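PDB 3LK5: geranylgeranyl pyrophosphate synthase from Corynebacterium glutamicum, which probably catalyses the magnesium-dependent condensation of allylic diphosphates with isopentenyl diphosphate, a dimethylallyltranstransferase step of isoprenoid biosynthesis. Local coordinates for residues R28-L33 against A95-F99; A159-L163 against W180-R184; A303-V308 against I320-I324. One frame throughout, in Å; residues are numbered along the deposited sequence.

From the N terminus, interaction 1 closes the first and longest loop, bringing helix 21-43 onto helix 87-111, with 61 residues between the ranges 28-33 and 95-99. Interaction 2 follows, joining helix 144-164 to helix 170-199, with 16 residues between 159-163 and 180-184. Interaction 3 closes the shortest, pairing helix 298-307 with helix 314-326, with 11 residues between 303-308 and 320-324. The three are in series; none nests within or crosses another. Interactions 1 and 2 nevertheless touch, since Ala95 packs on Met162 and Ser96 on Trp180, so four helices share one region. Interaction 3 stands on the other side of the chain's centre, about 41 Å from interaction 1 between centres.

Interaction 1: R28-L33 against A95-F99; sequences RLTQFL and ASLEF
Arg28-Leu33 and Ala95-Phe99 are helical segments crossing at -64°, with axes 10.1 Å apart and their closest alpha carbons on Arg28 and Ala95. At that end the approach is methylene against methyl, Arg28 CB lying 3.8 Å from Ala95 CB, while the arginine chain bends away to a salt bridge with Asp92. Leu29 serves three neighbours. Its CD1 rests 3.8 Å from Glu98 CB, and its CD2 sits between Ala95 O at 3.6 Å and Phe99 CE2 at 3.7 Å, the leucine and the phenylalanine running antiparallel alongside each other. The carboxylate of Glu98 turns elsewhere, to Arg64. Phe32, with CG trans to the backbone N (chi1 178°), swings its ring over to Phe99, so that CD1 meets Phe99 CE2 at 3.5 Å. The two ring planes are inclined by 59°, with centroids 5.3 Å apart. Leu33, pointing back at Phe99, sets CD2 at the edge of that ring, 3.8 Å from CZ. Apolar interlocking of this kind suits the all-helical isoprenoid synthase fold, in which helix 21-43 here packs on helix 87-111, the helix that carries the magnesium ligand Asp108 further along.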
loop_
_atom_site.group_PDB
_atom_site.type_symbol
_atom_site.label_atom_id
_atom_site.label_comp_id
_atom_site.label_asym_id
_atom_site.label_seq_id
_atom_site.Cartn_x
_atom_site.Cartn_y
_atom_site.Cartn_z
ATOM N N ARG A 28 6.982 -7.555 19.266
ATOM C CA ARG A 28 6.268 -6.304 18.925
ATOM C C ARG A 28 5.189 -6.552 17.855
ATOM O O ARG A 28 4.085 -6.002 17.937
ATOM C CB ARG A 28 7.258 -5.218 18.422
ATOM C CG ARG A 28 8.446 -4.907 19.387
ATOM C CD ARG A 28 8.010 -4.686 20.858
ATOM N NE ARG A 28 7.002 -3.643 21.044
ATOM C CZ ARG A 28 6.420 -3.378 22.215
ATOM N NH1 ARG A 28 6.755 -4.091 23.302
ATOM N NH2 ARG A 28 5.512 -2.418 22.311
ATOM N N LEU A 29 5.532 -7.347 16.843
ATOM C CA LEU A 29 4.608 -7.649 15.763
ATOM C C LEU A 29 3.430 -8.442 16.297
ATOM O O LEU A 29 2.288 -8.214 15.864
ATOM C CB LEU A 29 5.278 -8.438 14.623
ATOM C CG LEU A 29 6.371 -7.643 13.865
ATOM C CD1 LEU A 29 7.148 -8.636 13.019
ATOM C CD2 LEU A 29 5.683 -6.491 13.005
ATOM N N THR A 30 3.698 -9.382 17.218
ATOM C CA THR A 30 2.607 -10.133 17.867
ATOM C C THR A 30 1.629 -9.226 18.565
ATOM O O THR A 30 0.396 -9.371 18.400
ATOM C CB THR A 30 3.157 -11.214 18.871
ATOM O OG1 THR A 30 4.016 -12.098 18.155
ATOM C CG2 THR A 30 1.994 -12.010 19.463
ATOM N N GLN A 31 2.146 -8.289 19.353
ATOM C CA GLN A 31 1.280 -7.373 20.069
ATOM C C GLN A 31 0.402 -6.541 19.123
ATOM O O GLN A 31 -0.801 -6.324 19.379
ATOM C CB GLN A 31 2.097 -6.456 20.979
ATOM C CG GLN A 31 2.871 -7.294 21.980
ATOM C CD GLN A 31 3.212 -6.561 23.253
ATOM O OE1 GLN A 31 3.981 -7.081 24.073
ATOM N NE2 GLN A 31 2.668 -5.351 23.439
ATOM N N PHE A 32 1.007 -6.110 18.024
ATOM C CA PHE A 32 0.269 -5.268 17.075
ATOM C C PHE A 32 -0.857 -6.075 16.415
ATOM O O PHE A 32 -2.008 -5.605 16.310
ATOM C CB PHE A 32 1.248 -4.703 16.016
ATOM C CG PHE A 32 0.551 -3.846 14.968
ATOM C CD1 PHE A 32 0.011 -4.422 13.823
ATOM C CD2 PHE A 32 0.424 -2.472 15.165
ATOM C CE1 PHE A 32 -0.679 -3.624 12.854
ATOM C CE2 PHE A 32 -0.246 -1.642 14.206
ATOM C CZ PHE A 32 -0.789 -2.219 13.047
ATOM N N LEU A 33 -0.514 -7.269 15.926
ATOM C CA LEU A 33 -1.469 -8.158 15.271
ATOM C C LEU A 33 -2.618 -8.570 16.189
ATOM O O LEU A 33 -3.804 -8.556 15.776
ATOM C CB LEU A 33 -0.775 -9.369 14.654
ATOM C CG LEU A 33 0.068 -8.951 13.425
ATOM C CD1 LEU A 33 1.116 -10.060 13.073
ATOM C CD2 LEU A 33 -0.833 -8.692 12.220
ATOM N N ALA A 95 10.140 -2.245 14.215
ATOM C CA ALA A 95 9.424 -3.453 13.817
ATOM C C ALA A 95 8.449 -3.205 12.676
ATOM O O ALA A 95 8.164 -4.128 11.895
ATOM C CB ALA A 95 8.657 -4.045 15.047
ATOM N N SER A 96 7.951 -1.970 12.565
ATOM C CA SER A 96 6.958 -1.641 11.509
ATOM C C SER A 96 7.536 -1.945 10.109
ATOM O O SER A 96 6.795 -2.219 9.159
ATOM C CB SER A 96 6.523 -0.167 11.587
ATOM O OG SER A 96 7.588 0.665 11.126
ATOM N N LEU A 97 8.863 -1.869 9.972
ATOM C CA LEU A 97 9.515 -2.229 8.713
ATOM C C LEU A 97 9.205 -3.634 8.222
ATOM O O LEU A 97 9.210 -3.876 7.013
ATOM C CB LEU A 97 11.043 -2.081 8.828
ATOM C CG LEU A 97 11.481 -0.649 9.150
ATOM C CD1 LEU A 97 12.999 -0.606 9.263
ATOM C CD2 LEU A 97 11.038 0.334 8.046
ATOM N N GLU A 98 8.928 -4.567 9.142
ATOM C CA GLU A 98 8.525 -5.916 8.720
ATOM C C GLU A 98 7.210 -5.930 7.936
ATOM O O GLU A 98 6.999 -6.804 7.083
ATOM C CB GLU A 98 8.372 -6.838 9.930
ATOM C CG GLU A 98 9.723 -7.143 10.564
ATOM C CD GLU A 98 10.694 -7.780 9.521
ATOM O OE1 GLU A 98 10.376 -8.843 8.930
ATOM O OE2 GLU A 98 11.726 -7.184 9.230
ATOM N N PHE A 99 6.313 -4.995 8.241
ATOM C CA PHE A 99 5.073 -4.933 7.436
ATOM C C PHE A 99 5.311 -4.415 6.020
ATOM O O PHE A 99 4.656 -4.859 5.071
ATOM C CB PHE A 99 4.006 -4.116 8.158
ATOM C CG PHE A 99 3.272 -4.873 9.202
ATOM C CD1 PHE A 99 2.506 -5.988 8.865
ATOM C CD2 PHE A 99 3.289 -4.441 10.517
ATOM C CE1 PHE A 99 1.770 -6.675 9.829
ATOM C CE2 PHE A 99 2.562 -5.119 11.491
ATOM C CZ PHE A 99 1.804 -6.253 11.128
#

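Interaction 2: A159-L163 against W180-R184; sequences AEDML and WRGMR
Trp180, Glu160 and Leu163 dominate this contact between nearly antiparallel helices whose axes, 13.6 Å apart, are bridged by long side chains. The indole of Trp180 is engaged on both faces and at its N-H edge. Leu163 comes head-on to one face, its CD2 standing 3.5 Å from the centroid of the six-membered ring in a CH-pi contact, while Arg184 CD and Met183 CE lie toward the rim of the opposite face. At the edge, Trp180 NE1 donates to Glu160 OE1 over 2.8 Å, fairly straight (162°), almost in the indole plane but tilted 34° out of the carboxylate plane on the syn side. A bend at the second torsion of the glutamate (chi2 -84°) brings the carboxylate here. Glu160 OE2 is gripped side-on by Arg184 NE and NH2, each at 2.9 Å, through bent hydrogen bonds, the guanidinium nearly perpendicular to the carboxylate. The remaining nitrogen, NH1, donates to Trp180 O and pairs with Asp161 of the second subunit, carrying the network across the dimer interface. Three N-H...O hydrogen bonds converge on one buried carboxylate, which would favour its ionised form, and the indole N-H and the guanidinium fix the rotation of that group.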
loop_
_atom_site.group_PDB
_atom_site.type_symbol
_atom_site.label_atom_id
_atom_site.label_comp_id
_atom_site.label_asym_id
_atom_site.label_seq_id
_atom_site.Cartn_x
_atom_site.Cartn_y
_atom_site.Cartn_z
ATOM N N ALA A 159 1.938 -1.078 8.390
ATOM C CA ALA A 159 3.305 -0.521 8.603
ATOM C C ALA A 159 3.182 0.932 9.029
ATOM O O ALA A 159 3.825 1.389 10.005
ATOM C CB ALA A 159 4.182 -0.637 7.336
ATOM N N GLU A 160 2.357 1.690 8.290
ATOM C CA GLU A 160 2.204 3.113 8.581
ATOM C C GLU A 160 1.575 3.278 9.954
ATOM O O GLU A 160 2.004 4.127 10.707
ATOM C CB GLU A 160 1.303 3.837 7.532
ATOM C CG GLU A 160 1.679 3.444 6.107
ATOM C CD GLU A 160 2.859 4.234 5.474
ATOM O OE1 GLU A 160 3.440 5.122 6.239
ATOM O OE2 GLU A 160 3.139 3.972 4.197
ATOM N N ASP A 161 0.492 2.536 10.234
ATOM C CA ASP A 161 -0.189 2.661 11.556
ATOM C C ASP A 161 0.789 2.326 12.679
ATOM O O ASP A 161 0.756 2.950 13.733
ATOM C CB ASP A 161 -1.345 1.665 11.654
ATOM C CG ASP A 161 -2.542 2.056 10.762
ATOM O OD1 ASP A 161 -2.671 3.228 10.339
ATOM O OD2 ASP A 161 -3.339 1.165 10.461
HETATM N N MSE A 162 1.563 1.273 12.497
HETATM C CA MSE A 162 2.446 0.812 13.586
HETATM C C MSE A 162 3.453 1.890 13.923
HETATM O O MSE A 162 3.750 2.111 15.112
HETATM C CB MSE A 162 3.163 -0.497 13.206
HETATM C CG MSE A 162 3.914 -1.111 14.418
HETATM SE SE MSE A 162 4.403 -2.942 13.974
HETATM C CE MSE A 162 5.248 -3.478 15.737
ATOM N N LEU A 163 3.961 2.585 12.896
ATOM C CA LEU A 163 4.796 3.765 13.132
ATOM C C LEU A 163 4.011 4.934 13.780
ATOM O O LEU A 163 4.425 5.467 14.834
ATOM C CB LEU A 163 5.485 4.239 11.808
ATOM C CG LEU A 163 6.342 5.520 11.968
ATOM C CD1 LEU A 163 7.548 5.261 12.921
ATOM C CD2 LEU A 163 6.791 6.041 10.587
ATOM N N TRP A 180 11.709 7.966 6.159
ATOM C CA TRP A 180 10.542 7.134 5.851
ATOM C C TRP A 180 9.941 7.479 4.486
ATOM O O TRP A 180 9.554 6.552 3.714
ATOM C CB TRP A 180 9.474 7.370 6.940
ATOM C CG TRP A 180 8.265 6.440 6.908
ATOM C CD1 TRP A 180 7.030 6.725 6.403
ATOM C CD2 TRP A 180 8.168 5.145 7.513
ATOM N NE1 TRP A 180 6.164 5.667 6.633
ATOM C CE2 TRP A 180 6.848 4.679 7.297
ATOM C CE3 TRP A 180 9.083 4.336 8.227
ATOM C CZ2 TRP A 180 6.386 3.423 7.782
ATOM C CZ3 TRP A 180 8.640 3.083 8.727
ATOM C CH2 TRP A 180 7.302 2.640 8.488
ATOM N N ARG A 181 9.859 8.778 4.181
ATOM C CA ARG A 181 9.403 9.201 2.832
ATOM C C ARG A 181 10.393 8.640 1.768
ATOM O O ARG A 181 9.965 8.023 0.782
ATOM C CB ARG A 181 9.345 10.733 2.740
ATOM C CG ARG A 181 8.835 11.292 1.369
ATOM C CD ARG A 181 9.270 12.812 1.205
ATOM N NE ARG A 181 8.873 13.543 2.406
ATOM C CZ ARG A 181 9.731 14.172 3.204
ATOM N NH1 ARG A 181 11.041 14.245 2.905
ATOM N NH2 ARG A 181 9.267 14.758 4.263
ATOM N N GLY A 182 11.697 8.817 2.022
ATOM C CA GLY A 182 12.737 8.336 1.048
ATOM C C GLY A 182 12.619 6.835 0.827
ATOM O O GLY A 182 12.486 6.372 -0.310
HETATM N N MSE A 183 12.596 6.059 1.912
HETATM C CA MSE A 183 12.626 4.624 1.829
HETATM C C MSE A 183 11.497 4.048 0.985
HETATM O O MSE A 183 11.725 3.167 0.155
HETATM C CB MSE A 183 12.497 4.018 3.235
HETATM C CG MSE A 183 12.486 2.526 3.202
HETATM SE SE MSE A 183 12.343 1.901 5.085
HETATM C CE MSE A 183 10.556 2.588 5.454
ATOM N N ARG A 184 10.270 4.514 1.205
ATOM C CA ARG A 184 9.095 3.887 0.549
ATOM C C ARG A 184 9.036 4.266 -0.929
ATOM O O ARG A 184 8.701 3.439 -1.772
ATOM C CB ARG A 184 7.778 4.238 1.312
ATOM C CG ARG A 184 7.720 3.381 2.611
ATOM C CD ARG A 184 7.190 4.184 3.829
ATOM N NE ARG A 184 5.844 4.755 3.596
ATOM C CZ ARG A 184 5.585 6.026 3.268
ATOM N NH1 ARG A 184 6.565 6.920 3.056
ATOM N NH2 ARG A 184 4.297 6.417 3.181
#

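Interaction 3: A303-V308 against I320-I324; sequences AIRAGV and ITEHI
Ile320 reaches Ala303 and Gly307 across a splayed helix-loop-helix hairpin, in which helix 298-307 turns through a short connection into helix 314-326 and the two segments run at 137° to each other. Its delta methyl does most of the work. Because the chain is bent at its second torsion (chi2 -51°), CD1 is carried in against the backbone of the first helix, where it sits 3.1 Å from Ala303 O, a close approach, and 4.1 Å from the CA of Gly307, a residue with no side chain to stand in its way. The other branch, CG2, meets Val308 CG1 at 4.2 Å, just where the first helix ends. One turn on comes His323, whose CB lies alongside Ile304 CG1 at 3.8 Å, the two side chains running antiparallel. The imidazole continues toward Ala303, whose CB is 4.0 Å from His323 CD2. Ile324 then closes the apolar row beside Ile304. Both isoleucines also touch helix 284-296, Ile304 on Leu286 and Leu290 and Ile324 on Ala289, so the hairpin is seated on its predecessor in the chain. Ile304 has the extended form at its second torsion (chi2 166°), and this outstretched chain ends with its CD1 4.0 Å from Ile324 CG1.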
loop_
_atom_site.group_PDB
_atom_site.type_symbol
_atom_site.label_atom_id
_atom_site.label_comp_id
_atom_site.label_asym_id
_atom_site.label_seq_id
_atom_site.Cartn_x
_atom_site.Cartn_y
_atom_site.Cartn_z
ATOM N N ALA A 303 23.487 -19.234 -25.765
ATOM C CA ALA A 303 22.949 -20.199 -24.790
ATOM C C ALA A 303 22.476 -19.541 -23.485
ATOM O O ALA A 303 21.384 -19.858 -22.996
ATOM C CB ALA A 303 23.979 -21.316 -24.504
ATOM N N ILE A 304 23.249 -18.597 -22.948
ATOM C CA ILE A 304 22.786 -17.801 -21.770
ATOM C C ILE A 304 21.527 -16.963 -22.079
ATOM O O ILE A 304 20.521 -17.003 -21.345
ATOM C CB ILE A 304 23.904 -16.890 -21.198
ATOM C CG1 ILE A 304 25.124 -17.719 -20.736
ATOM C CG2 ILE A 304 23.390 -16.066 -20.006
ATOM C CD1 ILE A 304 26.366 -16.865 -20.493
ATOM N N ARG A 305 21.582 -16.200 -23.165
ATOM C CA ARG A 305 20.415 -15.415 -23.609
ATOM C C ARG A 305 19.157 -16.242 -23.823
ATOM O O ARG A 305 18.069 -15.835 -23.401
ATOM C CB ARG A 305 20.733 -14.645 -24.875
ATOM C CG ARG A 305 21.306 -13.314 -24.570
ATOM C CD ARG A 305 21.599 -12.528 -25.809
ATOM N NE ARG A 305 22.364 -11.373 -25.389
ATOM C CZ ARG A 305 23.648 -11.180 -25.646
ATOM N NH1 ARG A 305 24.238 -10.097 -25.168
ATOM N NH2 ARG A 305 24.334 -12.049 -26.384
ATOM N N ALA A 306 19.308 -17.395 -24.460
ATOM C CA ALA A 306 18.173 -18.247 -24.796
ATOM C C ALA A 306 17.607 -18.905 -23.557
ATOM O O ALA A 306 16.412 -19.182 -23.492
ATOM C CB ALA A 306 18.573 -19.306 -25.817
ATOM N N GLY A 307 18.463 -19.139 -22.569
ATOM C CA GLY A 307 18.103 -19.948 -21.421
ATOM C C GLY A 307 17.534 -19.216 -20.212
ATOM O O GLY A 307 16.674 -19.756 -19.533
ATOM N N VAL A 308 18.011 -18.008 -19.928
ATOM C CA VAL A 308 17.618 -17.315 -18.682
ATOM C C VAL A 308 16.141 -16.958 -18.640
ATOM O O VAL A 308 15.609 -16.344 -19.573
ATOM C CB VAL A 308 18.460 -16.054 -18.363
ATOM C CG1 VAL A 308 19.918 -16.439 -18.086
ATOM C CG2 VAL A 308 18.338 -14.991 -19.474
ATOM N N ILE A 320 23.731 -23.385 -18.084
ATOM C CA ILE A 320 23.770 -21.920 -18.205
ATOM C C ILE A 320 24.721 -21.354 -17.128
ATOM O O ILE A 320 25.511 -20.427 -17.375
ATOM C CB ILE A 320 22.384 -21.276 -17.960
ATOM C CG1 ILE A 320 21.312 -21.742 -18.984
ATOM C CG2 ILE A 320 22.472 -19.739 -17.866
ATOM C CD1 ILE A 320 21.683 -21.637 -20.434
ATOM N N THR A 321 24.601 -21.913 -15.929
ATOM C CA THR A 321 25.408 -21.461 -14.799
ATOM C C THR A 321 26.909 -21.623 -15.076
ATOM O O THR A 321 27.704 -20.702 -14.808
ATOM C CB THR A 321 25.004 -22.197 -13.535
ATOM O OG1 THR A 321 23.660 -21.833 -13.211
ATOM C CG2 THR A 321 25.907 -21.776 -12.397
ATOM N N GLU A 322 27.289 -22.780 -15.618
ATOM C CA GLU A 322 28.705 -23.019 -15.979
ATOM C C GLU A 322 29.168 -22.069 -17.098
ATOM O O GLU A 322 30.314 -21.619 -17.080
ATOM C CB GLU A 322 29.000 -24.502 -16.305
ATOM C CG GLU A 322 28.921 -25.476 -15.093
ATOM C CD GLU A 322 29.684 -24.963 -13.830
ATOM O OE1 GLU A 322 30.732 -24.310 -13.963
ATOM O OE2 GLU A 322 29.228 -25.219 -12.693
ATOM N N HIS A 323 28.286 -21.757 -18.056
ATOM C CA HIS A 323 28.627 -20.770 -19.096
ATOM C C HIS A 323 28.904 -19.414 -18.425
ATOM O O HIS A 323 29.890 -18.755 -18.756
ATOM C CB HIS A 323 27.541 -20.614 -20.171
ATOM C CG HIS A 323 27.470 -21.738 -21.169
ATOM N ND1 HIS A 323 28.556 -22.171 -21.899
ATOM C CD2 HIS A 323 26.413 -22.464 -21.612
ATOM C CE1 HIS A 323 28.189 -23.154 -22.708
ATOM N NE2 HIS A 323 26.885 -23.330 -22.578
ATOM N N ILE A 324 28.053 -19.016 -17.471
ATOM C CA ILE A 324 28.272 -17.788 -16.722
ATOM C C ILE A 324 29.616 -17.794 -15.984
ATOM O O ILE A 324 30.394 -16.848 -16.105
ATOM C CB ILE A 324 27.079 -17.499 -15.740
ATOM C CG1 ILE A 324 25.841 -17.114 -16.547
ATOM C CG2 ILE A 324 27.429 -16.365 -14.729
ATOM C CD1 ILE A 324 24.527 -17.107 -15.712
#